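Local coordinates for Lpg0393 helical bundle domain-containing protein (Legionella pneumophila subsp. pneumophila str. Philadelphia 1, PDB 4R0G) that probably activates host Rab5, Rab21 and Rab22 by promoting guanine-nucleotide exchange through a VPS9-like helical domain, at residues A[43-57]-A[88-100]. Numbering follows the deposited sequence.
Sequences MVSLLIFEWLNNGFC and TISIALFPCMVYL
Ile48 entering the hole formed by Ala92, Pro95, Cys96 and Tyr99 is a textbook knob-into-hole contact, here joining two helices inside the all-helical VPS9-like domain. The segments 43-53 and 88-100 cross at -52°, with axes 8.6 Å apart at their closest, and no hydrogen bond links them, so the join rests on apolar packing and on sulfur and CH contacts with rings. Followed outward, Ile48 runs from CB, near the sulfur of Cys96, to the ring of Pro95. CG2, anti to the backbone N, reaches that same SG at 3.8 Å and the edge of the Tyr99 ring. The other branch takes CG1 to 3.4 Å from Ala92 O, and its tip, CD1, ends 3.5 Å from both CB and CG of Pro95, where helix 80-101 is kinked. One turn earlier the small Ala92 probably helps the helices approach, with its CA 5.1 Å from Val44 CA: its CB touches Leu47 CB at 3.5 Å, while Val44 CG1 rests on its CA. Beyond the end of helix 40-53, Phe56 folds back, and Leu93 CD1 meets the edge of its ring. Trp51, whose NE1 is hydrogen-bonded to Asp60, brings CZ3 to 3.8 Å from Ile89 CG2, and Leu9 of helix 5-14 touches the Trp51 side chain. Cys96 CB stands over the Phe56 ring, 3.6 Å from its centroid and 13° off the normal, with SG farther above that face.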
loop_
_atom_site.group_PDB
_atom_site.type_symbol
_atom_site.label_atom_id
_atom_site.label_comp_id
_atom_site.label_asym_id
_atom_site.label_seq_id
_atom_site.Cartn_x
_atom_site.Cartn_y
_atom_site.Cartn_z
ATOM N N MET A 43 10.428 14.480 18.631
ATOM C CA MET A 43 10.887 13.200 18.132
ATOM C C MET A 43 11.910 13.323 17.002
ATOM O O MET A 43 12.779 12.471 16.840
ATOM C CB MET A 43 9.665 12.437 17.647
ATOM C CG MET A 43 9.982 11.059 17.232
ATOM S SD MET A 43 10.956 10.236 18.510
ATOM C CE MET A 43 11.395 8.821 17.599
ATOM N N VAL A 44 11.785 14.376 16.204
ATOM C CA VAL A 44 12.708 14.615 15.112
ATOM C C VAL A 44 13.960 15.230 15.701
ATOM O O VAL A 44 15.074 14.983 15.226
ATOM C CB VAL A 44 12.091 15.546 14.047
ATOM C CG1 VAL A 44 13.170 16.068 13.063
ATOM C CG2 VAL A 44 10.985 14.824 13.319
ATOM N N SER A 45 13.756 16.023 16.752
ATOM C CA SER A 45 14.843 16.651 17.482
ATOM C C SER A 45 15.752 15.605 18.081
ATOM O O SER A 45 16.953 15.617 17.823
ATOM C CB SER A 45 14.301 17.577 18.560
ATOM O OG SER A 45 13.634 18.665 17.952
ATOM N N LEU A 46 15.177 14.681 18.844
ATOM C CA LEU A 46 15.964 13.583 19.411
ATOM C C LEU A 46 16.752 12.774 18.344
ATOM O O LEU A 46 17.984 12.570 18.468
ATOM C CB LEU A 46 15.089 12.690 20.298
ATOM C CG LEU A 46 14.257 13.390 21.390
ATOM C CD1 LEU A 46 13.192 12.469 21.936
ATOM C CD2 LEU A 46 15.118 13.861 22.541
ATOM N N LEU A 47 16.050 12.340 17.293
ATOM C CA LEU A 47 16.699 11.706 16.139
ATOM C C LEU A 47 17.886 12.507 15.595
ATOM O O LEU A 47 18.899 11.923 15.265
ATOM C CB LEU A 47 15.720 11.503 15.008
ATOM C CG LEU A 47 15.142 10.122 14.806
ATOM C CD1 LEU A 47 14.132 9.844 15.869
ATOM C CD2 LEU A 47 14.460 10.093 13.450
ATOM N N ILE A 48 17.776 13.830 15.485
ATOM C CA ILE A 48 18.908 14.602 14.959
ATOM C C ILE A 48 20.090 14.557 15.929
ATOM O O ILE A 48 21.233 14.285 15.546
ATOM C CB ILE A 48 18.569 16.075 14.690
ATOM C CG1 ILE A 48 17.653 16.191 13.473
ATOM C CG2 ILE A 48 19.865 16.859 14.431
ATOM C CD1 ILE A 48 16.818 17.412 13.509
ATOM N N PHE A 49 19.807 14.837 17.190
ATOM C CA PHE A 49 20.816 14.769 18.219
ATOM C C PHE A 49 21.472 13.416 18.171
ATOM O O PHE A 49 22.681 13.292 18.013
ATOM C CB PHE A 49 20.160 14.923 19.580
ATOM C CG PHE A 49 21.106 14.783 20.705
ATOM C CD1 PHE A 49 22.074 15.751 20.931
ATOM C CD2 PHE A 49 21.048 13.680 21.535
ATOM C CE1 PHE A 49 22.964 15.635 21.975
ATOM C CE2 PHE A 49 21.944 13.546 22.588
ATOM C CZ PHE A 49 22.899 14.533 22.809
ATOM N N GLU A 50 20.649 12.390 18.271
ATOM C CA GLU A 50 21.164 11.043 18.390
ATOM C C GLU A 50 22.023 10.588 17.186
ATOM O O GLU A 50 23.074 9.973 17.320
ATOM C CB GLU A 50 20.000 10.104 18.652
ATOM C CG GLU A 50 20.405 8.932 19.453
ATOM C CD GLU A 50 20.682 9.249 20.903
ATOM O OE1 GLU A 50 19.835 9.897 21.545
ATOM O OE2 GLU A 50 21.747 8.837 21.409
ATOM N N TRP A 51 21.590 10.931 16.002
ATOM C CA TRP A 51 22.279 10.476 14.827
ATOM C C TRP A 51 23.609 11.219 14.694
ATOM O O TRP A 51 24.568 10.697 14.131
ATOM C CB TRP A 51 21.364 10.741 13.637
ATOM C CG TRP A 51 21.625 9.921 12.455
ATOM C CD1 TRP A 51 22.733 9.161 12.202
ATOM C CD2 TRP A 51 20.763 9.780 11.315
ATOM N NE1 TRP A 51 22.607 8.550 10.975
ATOM C CE2 TRP A 51 21.411 8.908 10.412
ATOM C CE3 TRP A 51 19.510 10.316 10.968
ATOM C CZ2 TRP A 51 20.840 8.551 9.176
ATOM C CZ3 TRP A 51 18.947 9.965 9.735
ATOM C CH2 TRP A 51 19.610 9.090 8.861
ATOM N N LEU A 52 23.656 12.448 15.196
ATOM C CA LEU A 52 24.862 13.257 15.099
ATOM C C LEU A 52 25.933 12.800 16.095
ATOM O O LEU A 52 27.138 12.923 15.840
ATOM C CB LEU A 52 24.530 14.750 15.271
ATOM C CG LEU A 52 23.844 15.433 14.077
ATOM C CD1 LEU A 52 23.590 16.906 14.318
ATOM C CD2 LEU A 52 24.654 15.255 12.796
ATOM N N ASN A 53 25.492 12.272 17.228
ATOM C CA ASN A 53 26.408 11.679 18.189
ATOM C C ASN A 53 26.823 10.239 17.875
ATOM O O ASN A 53 27.775 9.696 18.431
ATOM C CB ASN A 53 25.813 11.774 19.585
ATOM C CG ASN A 53 25.663 13.197 20.019
ATOM O OD1 ASN A 53 26.598 13.974 19.917
ATOM N ND2 ASN A 53 24.477 13.566 20.452
ATOM N N ASN A 54 26.071 9.607 17.008
ATOM C CA ASN A 54 26.354 8.248 16.627
ATOM C C ASN A 54 27.041 8.097 15.299
ATOM O O ASN A 54 26.967 7.067 14.645
ATOM C CB ASN A 54 25.226 7.281 16.980
ATOM C CG ASN A 54 25.079 7.119 18.500
ATOM O OD1 ASN A 54 25.526 6.115 19.085
ATOM N ND2 ASN A 54 24.483 8.135 19.151
ATOM N N GLY A 55 27.638 9.200 14.873
ATOM C CA GLY A 55 28.556 9.184 13.748
ATOM C C GLY A 55 27.863 9.284 12.413
ATOM O O GLY A 55 28.166 8.534 11.465
ATOM N N PHE A 56 26.917 10.221 12.348
ATOM C CA PHE A 56 26.252 10.533 11.094
ATOM C C PHE A 56 27.311 10.774 9.997
ATOM O O PHE A 56 28.351 11.396 10.230
ATOM C CB PHE A 56 25.326 11.749 11.247
ATOM C CG PHE A 56 24.585 12.083 9.993
ATOM C CD1 PHE A 56 23.552 11.276 9.543
ATOM C CD2 PHE A 56 24.934 13.186 9.238
ATOM C CE1 PHE A 56 22.872 11.574 8.338
ATOM C CE2 PHE A 56 24.266 13.489 8.052
ATOM C CZ PHE A 56 23.236 12.683 7.599
ATOM N N CYS A 57 27.070 10.240 8.812
ATOM C CA CYS A 57 28.051 10.375 7.761
ATOM C C CYS A 57 27.470 10.081 6.381
ATOM O O CYS A 57 26.373 9.543 6.255
ATOM C CB CYS A 57 29.175 9.379 8.027
ATOM S SG CYS A 57 28.705 7.717 7.497
ATOM N N THR A 88 9.526 9.914 9.266
ATOM C CA THR A 88 9.950 10.665 10.419
ATOM C C THR A 88 11.484 10.687 10.480
ATOM O O THR A 88 12.100 11.634 10.971
ATOM C CB THR A 88 9.454 10.006 11.688
ATOM O OG1 THR A 88 8.040 9.842 11.622
ATOM C CG2 THR A 88 9.812 10.860 12.928
ATOM N N ILE A 89 12.112 9.630 9.984
ATOM C CA ILE A 89 13.555 9.593 10.006
ATOM C C ILE A 89 14.085 10.518 8.915
ATOM O O ILE A 89 15.106 11.179 9.087
ATOM C CB ILE A 89 14.090 8.160 9.865
ATOM C CG1 ILE A 89 13.743 7.354 11.120
ATOM C CG2 ILE A 89 15.572 8.169 9.651
ATOM C CD1 ILE A 89 14.113 5.892 11.040
ATOM N N SER A 90 13.362 10.618 7.811
ATOM C CA SER A 90 13.819 11.483 6.722
ATOM C C SER A 90 13.727 12.956 7.118
ATOM O O SER A 90 14.507 13.799 6.652
ATOM C CB SER A 90 13.097 11.180 5.388
ATOM O OG SER A 90 11.710 11.360 5.485
ATOM N N ILE A 91 12.789 13.260 8.004
ATOM C CA ILE A 91 12.634 14.642 8.436
ATOM C C ILE A 91 13.791 15.011 9.354
ATOM O O ILE A 91 14.192 16.186 9.416
ATOM C CB ILE A 91 11.269 14.912 9.086
ATOM C CG1 ILE A 91 10.151 14.645 8.075
ATOM C CG2 ILE A 91 11.173 16.327 9.522
ATOM C CD1 ILE A 91 8.786 14.730 8.693
ATOM N N ALA A 92 14.355 14.009 10.039
ATOM C CA ALA A 92 15.555 14.252 10.853
ATOM C C ALA A 92 16.804 14.315 9.992
ATOM O O ALA A 92 17.777 14.955 10.352
ATOM C CB ALA A 92 15.715 13.204 11.894
ATOM N N LEU A 93 16.752 13.640 8.850
ATOM C CA LEU A 93 17.901 13.456 7.967
ATOM C C LEU A 93 18.426 14.768 7.376
ATOM O O LEU A 93 19.642 15.007 7.288
ATOM C CB LEU A 93 17.511 12.517 6.829
ATOM C CG LEU A 93 18.520 12.511 5.675
ATOM C CD1 LEU A 93 19.828 11.910 6.125
ATOM C CD2 LEU A 93 17.996 11.759 4.462
ATOM N N PHE A 94 17.483 15.601 6.963
ATOM C CA PHE A 94 17.806 16.796 6.221
ATOM C C PHE A 94 18.549 17.802 7.078
ATOM O O PHE A 94 19.576 18.314 6.638
ATOM C CB PHE A 94 16.567 17.375 5.520
ATOM C CG PHE A 94 15.896 16.400 4.597
ATOM C CD1 PHE A 94 16.629 15.710 3.654
ATOM C CD2 PHE A 94 14.551 16.133 4.702
ATOM C CE1 PHE A 94 16.020 14.797 2.821
ATOM C CE2 PHE A 94 13.943 15.213 3.864
ATOM C CZ PHE A 94 14.681 14.550 2.938
ATOM N N PRO A 95 18.062 18.071 8.306
ATOM C CA PRO A 95 18.876 18.892 9.222
ATOM C C PRO A 95 20.296 18.364 9.414
ATOM O O PRO A 95 21.245 19.156 9.322
ATOM C CB PRO A 95 18.138 18.770 10.550
ATOM C CG PRO A 95 16.736 18.518 10.173
ATOM C CD PRO A 95 16.753 17.727 8.887
ATOM N N CYS A 96 20.441 17.063 9.675
ATOM C CA CYS A 96 21.771 16.473 9.808
ATOM C C CYS A 96 22.636 16.756 8.558
ATOM O O CYS A 96 23.801 17.104 8.673
ATOM C CB CYS A 96 21.716 14.957 10.100
ATOM S SG CYS A 96 20.869 14.486 11.642
ATOM N N MET A 97 22.063 16.616 7.368
ATOM C CA MET A 97 22.809 16.919 6.141
ATOM C C MET A 97 23.262 18.371 6.128
ATOM O O MET A 97 24.379 18.687 5.729
ATOM C CB MET A 97 21.988 16.604 4.895
ATOM C CG MET A 97 21.743 15.118 4.709
ATOM S SD MET A 97 20.761 14.690 3.256
ATOM C CE MET A 97 21.955 14.946 1.938
ATOM N N VAL A 98 22.393 19.248 6.610
ATOM C CA VAL A 98 22.699 20.661 6.691
ATOM C C VAL A 98 23.807 20.900 7.699
ATOM O O VAL A 98 24.788 21.596 7.417
ATOM C CB VAL A 98 21.458 21.453 7.073
ATOM C CG1 VAL A 98 21.807 22.937 7.322
ATOM C CG2 VAL A 98 20.410 21.262 5.992
ATOM N N TYR A 99 23.655 20.310 8.879
ATOM C CA TYR A 99 24.661 20.461 9.931
ATOM C C TYR A 99 26.001 19.879 9.509
ATOM O O TYR A 99 27.039 20.422 9.843
ATOM C CB TYR A 99 24.170 19.825 11.216
ATOM C CG TYR A 99 23.004 20.578 11.785
ATOM C CD1 TYR A 99 22.842 21.922 11.503
ATOM C CD2 TYR A 99 22.070 19.956 12.614
ATOM C CE1 TYR A 99 21.793 22.637 12.039
ATOM C CE2 TYR A 99 21.006 20.657 13.149
ATOM C CZ TYR A 99 20.878 22.004 12.857
ATOM O OH TYR A 99 19.833 22.748 13.360
ATOM N N LEU A 100 25.982 18.786 8.754
ATOM C CA LEU A 100 27.213 18.126 8.324
ATOM C C LEU A 100 27.944 18.990 7.320
ATOM O O LEU A 100 29.126 19.283 7.493
ATOM C CB LEU A 100 26.896 16.770 7.684
ATOM C CG LEU A 100 27.904 15.613 7.808
ATOM C CD1 LEU A 100 27.584 14.560 6.773
ATOM C CD2 LEU A 100 29.361 16.040 7.699
#